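PDB 4OIJ: C-C motif chemokine 1 from Homo sapiens, which acts as a secreted cytokine that binds the receptor CCR8 and attracts monocytes, but not neutrophils. Local coordinates for residues E19-L22 and R23-L26; C51-D54 and T55-W58. All blocks are in the same frame, centred on the assembly; numbering follows the deposited sequence.

Interaction 1: E19-L22 and R23-L26; sequences EIPL and RAIL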
loop_
_atom_site.group_PDB
_atom_site.type_symbol
_atom_site.label_atom_id
_atom_site.label_comp_id
_atom_site.label_asym_id
_atom_site.label_seq_id
_atom_site.Cartn_x
_atom_site.Cartn_y
_atom_site.Cartn_z
ATOM N N GLU A 19 1.262 12.593 18.800
ATOM C CA GLU A 19 0.450 11.474 19.231
ATOM C C GLU A 19 -0.898 11.566 18.539
ATOM O O GLU A 19 -1.495 12.651 18.476
ATOM C CB GLU A 19 0.213 11.486 20.755
ATOM C CG GLU A 19 -0.040 10.087 21.279
ATOM C CD GLU A 19 -1.167 9.805 22.248
ATOM O OE1 GLU A 19 -0.961 8.945 23.134
ATOM O OE2 GLU A 19 -2.281 10.350 22.064
ATOM N N ILE A 20 -1.343 10.434 17.974
ATOM C CA ILE A 20 -2.660 10.342 17.351
ATOM C C ILE A 20 -3.635 9.811 18.402
ATOM O O ILE A 20 -3.372 8.746 18.973
ATOM C CB ILE A 20 -2.635 9.436 16.097
ATOM C CG1 ILE A 20 -1.751 10.069 14.994
ATOM C CG2 ILE A 20 -4.062 9.136 15.594
ATOM C CD1 ILE A 20 -1.267 9.134 14.053
ATOM N N PRO A 21 -4.778 10.500 18.641
ATOM C CA PRO A 21 -5.751 9.979 19.605
ATOM C C PRO A 21 -6.230 8.575 19.240
ATOM O O PRO A 21 -6.601 8.320 18.089
ATOM C CB PRO A 21 -6.877 11.024 19.570
ATOM C CG PRO A 21 -6.217 12.279 19.116
ATOM C CD PRO A 21 -5.236 11.786 18.080
ATOM N N LEU A 22 -6.166 7.654 20.223
ATOM C CA LEU A 22 -6.606 6.267 20.080
ATOM C C LEU A 22 -8.016 6.165 19.470
ATOM O O LEU A 22 -8.207 5.372 18.548
ATOM C CB LEU A 22 -6.527 5.506 21.412
ATOM C CG LEU A 22 -6.899 4.025 21.358
ATOM C CD1 LEU A 22 -5.859 3.207 20.550
ATOM C CD2 LEU A 22 -7.079 3.474 22.744
ATOM N N ARG A 23 -8.955 7.026 19.912
ATOM C CA ARG A 23 -10.351 7.081 19.407
ATOM C C ARG A 23 -10.430 7.404 17.896
ATOM O O ARG A 23 -11.415 7.079 17.257
ATOM C CB ARG A 23 -11.208 8.066 20.241
ATOM C CG ARG A 23 -10.723 9.530 20.187
ATOM C CD ARG A 23 -11.297 10.451 21.270
ATOM N NE ARG A 23 -10.230 11.182 21.974
ATOM C CZ ARG A 23 -9.613 12.271 21.510
ATOM N NH1 ARG A 23 -9.960 12.793 20.338
ATOM N NH2 ARG A 23 -8.621 12.827 22.199
ATOM N N ALA A 24 -9.379 8.031 17.337
ATOM C CA ALA A 24 -9.292 8.400 15.920
ATOM C C ALA A 24 -8.930 7.227 15.004
ATOM O O ALA A 24 -9.095 7.343 13.786
ATOM C CB ALA A 24 -8.265 9.515 15.743
ATOM N N ILE A 25 -8.404 6.121 15.580
ATOM C CA ILE A 25 -7.891 4.946 14.848
ATOM C C ILE A 25 -8.906 3.815 14.829
ATOM O O ILE A 25 -9.475 3.489 15.867
ATOM C CB ILE A 25 -6.537 4.458 15.459
ATOM C CG1 ILE A 25 -5.520 5.616 15.663
ATOM C CG2 ILE A 25 -5.923 3.324 14.638
ATOM C CD1 ILE A 25 -4.409 5.372 16.735
ATOM N N LEU A 26 -9.047 3.151 13.662
ATOM C CA LEU A 26 -9.935 2.005 13.489
ATOM C C LEU A 26 -9.212 0.712 13.825
ATOM O O LEU A 26 -9.747 -0.113 14.556
ATOM C CB LEU A 26 -10.419 1.919 12.033
ATOM C CG LEU A 26 -11.446 2.927 11.550
ATOM C CD1 LEU A 26 -11.580 2.842 10.053
ATOM C CD2 LEU A 26 -12.816 2.670 12.177
#
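A24 N gives its hydrogen to P21 O at 2.9 Å, and one residue on I25 N does the same to L22 O at 3.1 Å. The second bond is the straighter, with an N-H...O angle of 161° against 145° for the first. The two successive bonds make a short 3-10 turn of L22, R23 and A24. This is the 3-10 turn that in chemokines follows the N-loop and leads into the first strand of the three-stranded antiparallel sheet, here 25-30. On one flank of the turn the side chain of R23 folds back along P21. Its CG sits between the backbone N and the carbonyl carbon (chi1 62°) and the chain bends again at chi3, which brings the guanidinium back beside P21. P21 CB lies over one face of that group, off toward its rim, 3.6 Å from R23 CZ. Apolar side chains meet on another flank. I20 and I25 cross at about a right angle, and the CG2 branch of I20, anti to its own N, meets I25 CG1 at 3.8 Å. A looser contact of 4.2 Å joins I20 CG2 to A24 CB, while A24 CB also sits close against P21 O. H62 of helix 57-64 also takes part: its NE2 is hydrogen-bonded to I20 O, and its side chain touches L22 and I25. Strand 39-44 supplies F42 and L44 against I25, and M4 of the second subunit packs on I20, P21 and A24.

Interaction 2: C51-D54 and T55-W58; sequences CALD and TVGW. With SO4 (sulfate ion), chain K; SO4 (sulfate ion), chain F.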
loop_
_atom_site.group_PDB
_atom_site.type_symbol
_atom_site.label_atom_id
_atom_site.label_comp_id
_atom_site.label_asym_id
_atom_site.label_seq_id
_atom_site.Cartn_x
_atom_site.Cartn_y
_atom_site.Cartn_z
ATOM N N CYS A 51 1.468 6.169 9.339
ATOM C CA CYS A 51 2.655 5.404 9.664
ATOM C C CYS A 51 3.097 5.861 11.028
ATOM O O CYS A 51 3.112 7.062 11.310
ATOM C CB CYS A 51 3.732 5.677 8.635
ATOM S SG CYS A 51 3.468 4.787 7.113
ATOM N N ALA A 52 3.489 4.929 11.865
ATOM C CA ALA A 52 3.982 5.322 13.193
ATOM C C ALA A 52 5.078 4.354 13.533
ATOM O O ALA A 52 4.994 3.200 13.133
ATOM C CB ALA A 52 2.856 5.249 14.215
ATOM N N LEU A 53 6.126 4.826 14.179
ATOM C CA LEU A 53 7.300 4.018 14.524
ATOM C C LEU A 53 7.038 3.275 15.834
ATOM O O LEU A 53 6.825 3.899 16.869
ATOM C CB LEU A 53 8.537 4.952 14.593
ATOM C CG LEU A 53 9.878 4.400 15.074
ATOM C CD1 LEU A 53 10.525 3.497 14.051
ATOM C CD2 LEU A 53 10.791 5.517 15.325
ATOM N N ASP A 54 7.040 1.940 15.771
ATOM C CA ASP A 54 6.732 1.039 16.890
ATOM C C ASP A 54 7.715 1.027 18.089
ATOM O O ASP A 54 7.438 0.367 19.092
ATOM C CB ASP A 54 6.365 -0.374 16.366
ATOM C CG ASP A 54 5.873 -1.375 17.397
ATOM O OD1 ASP A 54 5.057 -0.985 18.274
ATOM O OD2 ASP A 54 6.299 -2.542 17.332
ATOM N N THR A 55 8.816 1.784 18.029
ATOM C CA THR A 55 9.742 1.864 19.177
ATOM C C THR A 55 9.319 3.002 20.092
ATOM O O THR A 55 9.723 3.038 21.247
ATOM C CB THR A 55 11.211 1.927 18.739
ATOM O OG1 THR A 55 11.356 2.849 17.656
ATOM C CG2 THR A 55 11.738 0.579 18.304
ATOM N N VAL A 56 8.458 3.909 19.583
ATOM C CA VAL A 56 7.928 5.068 20.314
ATOM C C VAL A 56 6.787 4.583 21.235
ATOM O O VAL A 56 5.889 3.879 20.781
ATOM C CB VAL A 56 7.458 6.175 19.331
ATOM C CG1 VAL A 56 7.012 7.425 20.083
ATOM C CG2 VAL A 56 8.541 6.520 18.320
ATOM N N GLY A 57 6.874 4.951 22.515
ATOM C CA GLY A 57 5.957 4.585 23.595
ATOM C C GLY A 57 4.474 4.525 23.293
ATOM O O GLY A 57 3.871 3.468 23.467
ATOM N N TRP A 58 3.869 5.655 22.860
ATOM C CA TRP A 58 2.427 5.777 22.583
ATOM C C TRP A 58 1.896 4.820 21.518
ATOM O O TRP A 58 0.772 4.328 21.643
ATOM C CB TRP A 58 2.027 7.232 22.274
ATOM C CG TRP A 58 2.578 7.811 20.990
ATOM C CD1 TRP A 58 3.684 8.603 20.857
ATOM C CD2 TRP A 58 1.983 7.727 19.675
ATOM N NE1 TRP A 58 3.853 8.967 19.537
ATOM C CE2 TRP A 58 2.808 8.464 18.794
ATOM C CE3 TRP A 58 0.800 7.140 19.167
ATOM C CZ2 TRP A 58 2.497 8.627 17.434
ATOM C CZ3 TRP A 58 0.498 7.288 17.818
ATOM C CH2 TRP A 58 1.351 8.005 16.963
HETATM S S SO4 K . 9.480 6.296 24.087
HETATM O O1 SO4 K . 10.724 6.751 24.740
HETATM O O2 SO4 K . 9.507 4.833 23.941
HETATM O O3 SO4 K . 8.328 6.691 24.897
HETATM O O4 SO4 K . 9.369 6.927 22.778
HETATM S S SO4 F . 4.915 8.712 24.829
HETATM O O1 SO4 F . 4.518 7.829 25.935
HETATM O O2 SO4 F . 5.513 7.912 23.753
HETATM O O3 SO4 F . 3.742 9.484 24.340
HETATM O O4 SO4 F . 5.918 9.692 25.340
#
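Two sulfate ions, probably from the crystallisation liquor, sit at the N-terminal end of the helix that begins just after T55 and V56, each held by a main-chain N-H. G57 N is hydrogen-bonded to O4 of the chain K sulfate at 3.2 Å and an angle of 166°, whereas W58 N reaches O2 of the chain F sulfate at 2.9 Å along a more bent path. First-turn amides and the helix dipole would both be expected to suit an anion here. The stretch is the connection of the chemokine fold between its third strand, 49-53, and the C-terminal helix, 57-64. A type I beta turn from L53 to V56 makes the corner, closed by the hydrogen bond from V56 N to L53 O, 3.2 Å long, and V56 then stands at the helix N-cap position. The L53 side chain runs along the turn: with its CG anti to the backbone N (chi1 174°), the branched end reaches T55, whose OG1 lies 3.4 Å from L53 CG. At about a right angle to L53, the CG2 branch of V56 meets L53 CD2 at 3.9 Å. Its other branch, CG1, lies near both sulfates, nearer to O4 of the chain K ion. Farther back on the strand, V59 and F42 touch A52. H62 meets the W58 ring edge-to-face. C51, at the start of the stretch, is tied to C12 by a disulfide that joins this strand to the N-terminal region. The indole's CG lies between the backbone N and the carbonyl carbon (chi1 67°), which swings the ring back toward the strand until CH2 stands 4.2 Å from A52 CB.

Along the chain the two contacts come in series, neither nested nor crossing. Interaction 1 closes a tight turn at the end of the loop that follows strand 9-11 and delivers the chain into strand 25-30, outermost on one side of this chain's sheet. The chain then runs through strand 39-44 to strand 49-53, outermost on the other, where interaction 2 turns the corner into helix 57-64. Although their centres are 13 Å apart, the contacts meet: E19 CG lies 3.5 Å from W58 CG, and I20 N lies 3.6 Å from W58 CZ3. The indole of interaction 2 thus joins the loop entering the sheet to the helix leaving it.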